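Local coordinates for mitochondrial edited mRNA stability factor 1 (Trypanosoma brucei, PDB 6U9X), which binds RNA through a Nudix-type domain and acts in 5' processing of mitochondrial mRNAs, at residues Y257-V262 / Y333-Y338. Sequence-based numbering, arbitrary orientation.
Sequences YFVAEV and YTPPPY. With nucleotides of chain C.
Tyr-333 meets strand 255-261 through CB, one edge of its ring and its hydroxyl end, and following it outward shows how the loop after helix 328-332 lies against the sheet. At the root, its CB rests on CG1 of Val-259 at 3.8 Å. With CG anti to the carbonyl carbon (chi1 -61°), the ring is carried toward the backbone O of Phe-258 and toward Tyr-257. CD1 then comes to 3.4 Å from that O of Phe-258, which lies in the plane of the ring at its edge, and CE1 stays close to the same oxygen. Farther out, CZ of Tyr-333 approaches CD1 of Tyr-257 at 3.6 Å. The two rings form a T-shaped (edge-to-face) pair: centroids are 5.3 Å apart, planes meet at 85°, and Tyr-257 presents its edge to the face of Tyr-333. The hydroxyl of Tyr-333 sits in the plane of the Tyr-257 ring, beside CD1.

Pro-335 adds a looser apolar touch, its CB lying 4.4 Å from CG2 of Val-259.

The phenol of Tyr-257 reaches the RNA of chain C. Its OH donates to OP1 of G8 at 2.5 Å and accepts from O2' of G7 at 2.7 Å; the ring that packs against Tyr-333 thus bonds to the phosphate of G8 and the ribose of G7, two consecutive nucleotides. Arg-332 adds a weak hydrogen bond to that hydroxyl, and Arg-167 packs on Tyr-333. Tyr-257, Arg-332 and Arg-167 also contact GDP in another structure of the protein, which identifies the arrangement as part of the nucleotide-binding site beside the mixed sheet of the Nudix fold.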
loop_
_atom_site.group_PDB
_atom_site.type_symbol
_atom_site.label_atom_id
_atom_site.label_comp_id
_atom_site.label_asym_id
_atom_site.label_seq_id
_atom_site.Cartn_x
_atom_site.Cartn_y
_atom_site.Cartn_z
ATOM N N TYR A 257 -3.563 1.248 9.582
ATOM C CA TYR A 257 -4.851 1.900 9.402
ATOM C C TYR A 257 -5.026 3.056 10.381
ATOM O O TYR A 257 -4.542 3.018 11.515
ATOM C CB TYR A 257 -6.000 0.902 9.569
ATOM C CG TYR A 257 -6.008 -0.176 8.512
ATOM C CD1 TYR A 257 -6.656 0.019 7.300
ATOM C CD2 TYR A 257 -5.360 -1.385 8.723
ATOM C CE1 TYR A 257 -6.662 -0.961 6.328
ATOM C CE2 TYR A 257 -5.362 -2.372 7.760
ATOM C CZ TYR A 257 -6.014 -2.155 6.563
ATOM O OH TYR A 257 -6.018 -3.137 5.600
ATOM N N PHE A 258 -5.724 4.090 9.914
ATOM C CA PHE A 258 -5.985 5.297 10.684
ATOM C C PHE A 258 -7.395 5.778 10.372
ATOM O O PHE A 258 -8.009 5.356 9.389
ATOM C CB PHE A 258 -4.972 6.409 10.361
ATOM C CG PHE A 258 -3.544 6.057 10.685
ATOM C CD1 PHE A 258 -2.947 6.529 11.842
ATOM C CD2 PHE A 258 -2.792 5.275 9.821
ATOM C CE1 PHE A 258 -1.635 6.215 12.140
ATOM C CE2 PHE A 258 -1.480 4.955 10.115
ATOM C CZ PHE A 258 -0.901 5.428 11.277
ATOM N N VAL A 259 -7.913 6.670 11.224
ATOM C CA VAL A 259 -9.209 7.299 11.002
ATOM C C VAL A 259 -9.119 8.779 11.347
ATOM O O VAL A 259 -8.194 9.233 12.024
ATOM C CB VAL A 259 -10.354 6.649 11.817
ATOM C CG1 VAL A 259 -10.590 5.207 11.377
ATOM C CG2 VAL A 259 -10.071 6.744 13.311
ATOM N N ALA A 260 -10.114 9.526 10.876
ATOM C CA ALA A 260 -10.242 10.961 11.083
ATOM C C ALA A 260 -11.613 11.384 10.579
ATOM O O ALA A 260 -12.157 10.781 9.648
ATOM C CB ALA A 260 -9.138 11.742 10.361
ATOM N N GLU A 261 -12.170 12.415 11.210
ATOM C CA GLU A 261 -13.461 12.968 10.820
ATOM C C GLU A 261 -13.261 14.346 10.204
ATOM O O GLU A 261 -12.545 15.182 10.766
ATOM C CB GLU A 261 -14.414 13.062 12.010
ATOM C CG GLU A 261 -15.369 14.236 11.942
ATOM C CD GLU A 261 -16.278 14.317 13.140
ATOM O OE1 GLU A 261 -15.875 13.830 14.217
ATOM O OE2 GLU A 261 -17.384 14.881 13.006
ATOM N N VAL A 262 -13.909 14.577 9.068
ATOM C CA VAL A 262 -13.841 15.856 8.368
ATOM C C VAL A 262 -15.200 16.533 8.496
ATOM O O VAL A 262 -16.202 15.848 8.748
ATOM C CB VAL A 262 -13.442 15.649 6.902
ATOM C CG1 VAL A 262 -12.077 15.004 6.820
ATOM C CG2 VAL A 262 -14.482 14.811 6.187
ATOM N N TYR A 333 -10.955 -0.210 10.911
ATOM C CA TYR A 333 -11.153 1.204 11.211
ATOM C C TYR A 333 -11.939 1.420 12.502
ATOM O O TYR A 333 -12.745 2.346 12.606
ATOM C CB TYR A 333 -11.852 1.906 10.048
ATOM C CG TYR A 333 -11.088 1.865 8.742
ATOM C CD1 TYR A 333 -9.987 2.685 8.530
ATOM C CD2 TYR A 333 -11.476 1.012 7.714
ATOM C CE1 TYR A 333 -9.289 2.653 7.336
ATOM C CE2 TYR A 333 -10.785 0.973 6.517
ATOM C CZ TYR A 333 -9.692 1.795 6.332
ATOM O OH TYR A 333 -9.004 1.758 5.141
ATOM N N THR A 334 -11.707 0.585 13.513
ATOM C CA THR A 334 -12.355 0.776 14.806
ATOM C C THR A 334 -11.526 1.734 15.653
ATOM O O THR A 334 -10.376 1.413 15.981
ATOM C CB THR A 334 -12.529 -0.546 15.532
ATOM O OG1 THR A 334 -13.460 -1.364 14.813
ATOM C CG2 THR A 334 -13.061 -0.310 16.936
ATOM N N PRO A 335 -12.056 2.895 16.027
ATOM C CA PRO A 335 -11.243 3.906 16.718
ATOM C C PRO A 335 -10.842 3.447 18.106
ATOM O O PRO A 335 -11.484 2.560 18.689
ATOM C CB PRO A 335 -12.178 5.125 16.791
ATOM C CG PRO A 335 -13.233 4.868 15.774
ATOM C CD PRO A 335 -13.410 3.387 15.732
ATOM N N PRO A 336 -9.782 4.021 18.666
ATOM C CA PRO A 336 -9.413 3.719 20.050
ATOM C C PRO A 336 -10.322 4.457 21.015
ATOM O O PRO A 336 -10.876 5.513 20.672
ATOM C CB PRO A 336 -7.963 4.223 20.156
ATOM C CG PRO A 336 -7.554 4.600 18.752
ATOM C CD PRO A 336 -8.815 4.928 18.031
ATOM N N PRO A 337 -10.501 3.938 22.232
ATOM C CA PRO A 337 -11.415 4.596 23.180
ATOM C C PRO A 337 -11.012 6.014 23.547
ATOM O O PRO A 337 -11.894 6.853 23.773
ATOM C CB PRO A 337 -11.376 3.666 24.402
ATOM C CG PRO A 337 -10.973 2.339 23.850
ATOM C CD PRO A 337 -10.008 2.648 22.744
ATOM N N TYR A 338 -9.713 6.319 23.606
ATOM C CA TYR A 338 -9.287 7.642 24.054
ATOM C C TYR A 338 -9.635 8.749 23.067
ATOM O O TYR A 338 -9.451 9.925 23.397
ATOM C CB TYR A 338 -7.777 7.650 24.344
ATOM C CG TYR A 338 -6.868 7.565 23.129
ATOM C CD1 TYR A 338 -6.589 8.689 22.357
ATOM C CD2 TYR A 338 -6.259 6.366 22.779
ATOM C CE1 TYR A 338 -5.755 8.614 21.257
ATOM C CE2 TYR A 338 -5.420 6.285 21.680
ATOM C CZ TYR A 338 -5.173 7.410 20.924
ATOM O OH TYR A 338 -4.339 7.330 19.831
ATOM P P G C 8 -7.536 -3.385 2.460
ATOM O OP1 G C 8 -7.801 -2.879 3.830
ATOM O OP2 G C 8 -7.068 -4.777 2.293
ATOM O "O5'" G C 8 -8.910 -3.296 1.664
ATOM C "C5'" G C 8 -9.274 -4.312 0.743
ATOM C "C4'" G C 8 -8.741 -4.020 -0.635
ATOM O "O4'" G C 8 -8.880 -5.195 -1.478
ATOM C "C3'" G C 8 -9.452 -2.913 -1.400
ATOM O "O3'" G C 8 -8.977 -1.620 -1.067
ATOM C "C2'" G C 8 -9.205 -3.300 -2.849
ATOM O "O2'" G C 8 -7.877 -2.975 -3.231
ATOM C "C1'" G C 8 -9.319 -4.817 -2.762
ATOM P P G C 7 -2.897 -2.144 -2.573
ATOM O OP1 G C 7 -3.573 -1.166 -3.457
ATOM O OP2 G C 7 -1.551 -1.867 -2.009
ATOM O "O5'" G C 7 -3.830 -2.306 -1.299
ATOM C "C5'" G C 7 -4.996 -3.111 -1.367
ATOM C "C4'" G C 7 -5.445 -3.552 -0.003
ATOM O "O4'" G C 7 -4.607 -4.649 0.437
ATOM C "C3'" G C 7 -5.370 -2.472 1.083
ATOM O "O3'" G C 7 -6.623 -2.249 1.761
ATOM C "C2'" G C 7 -4.275 -2.960 2.037
ATOM O "O2'" G C 7 -4.545 -2.684 3.392
ATOM C "C1'" G C 7 -4.241 -4.460 1.783
ATOM N N9 G C 7 -2.943 -5.078 2.022
ATOM C C8 G C 7 -1.718 -4.832 1.458
ATOM N N7 G C 7 -0.781 -5.608 1.943
ATOM C C5 G C 7 -1.431 -6.407 2.880
ATOM C C6 G C 7 -0.964 -7.439 3.737
ATOM O O6 G C 7 0.173 -7.897 3.867
ATOM N N1 G C 7 -1.995 -7.957 4.509
ATOM C C2 G C 7 -3.305 -7.552 4.474
ATOM N N2 G C 7 -4.150 -8.182 5.300
ATOM N N3 G C 7 -3.754 -6.599 3.688
ATOM C C4 G C 7 -2.768 -6.082 2.929
#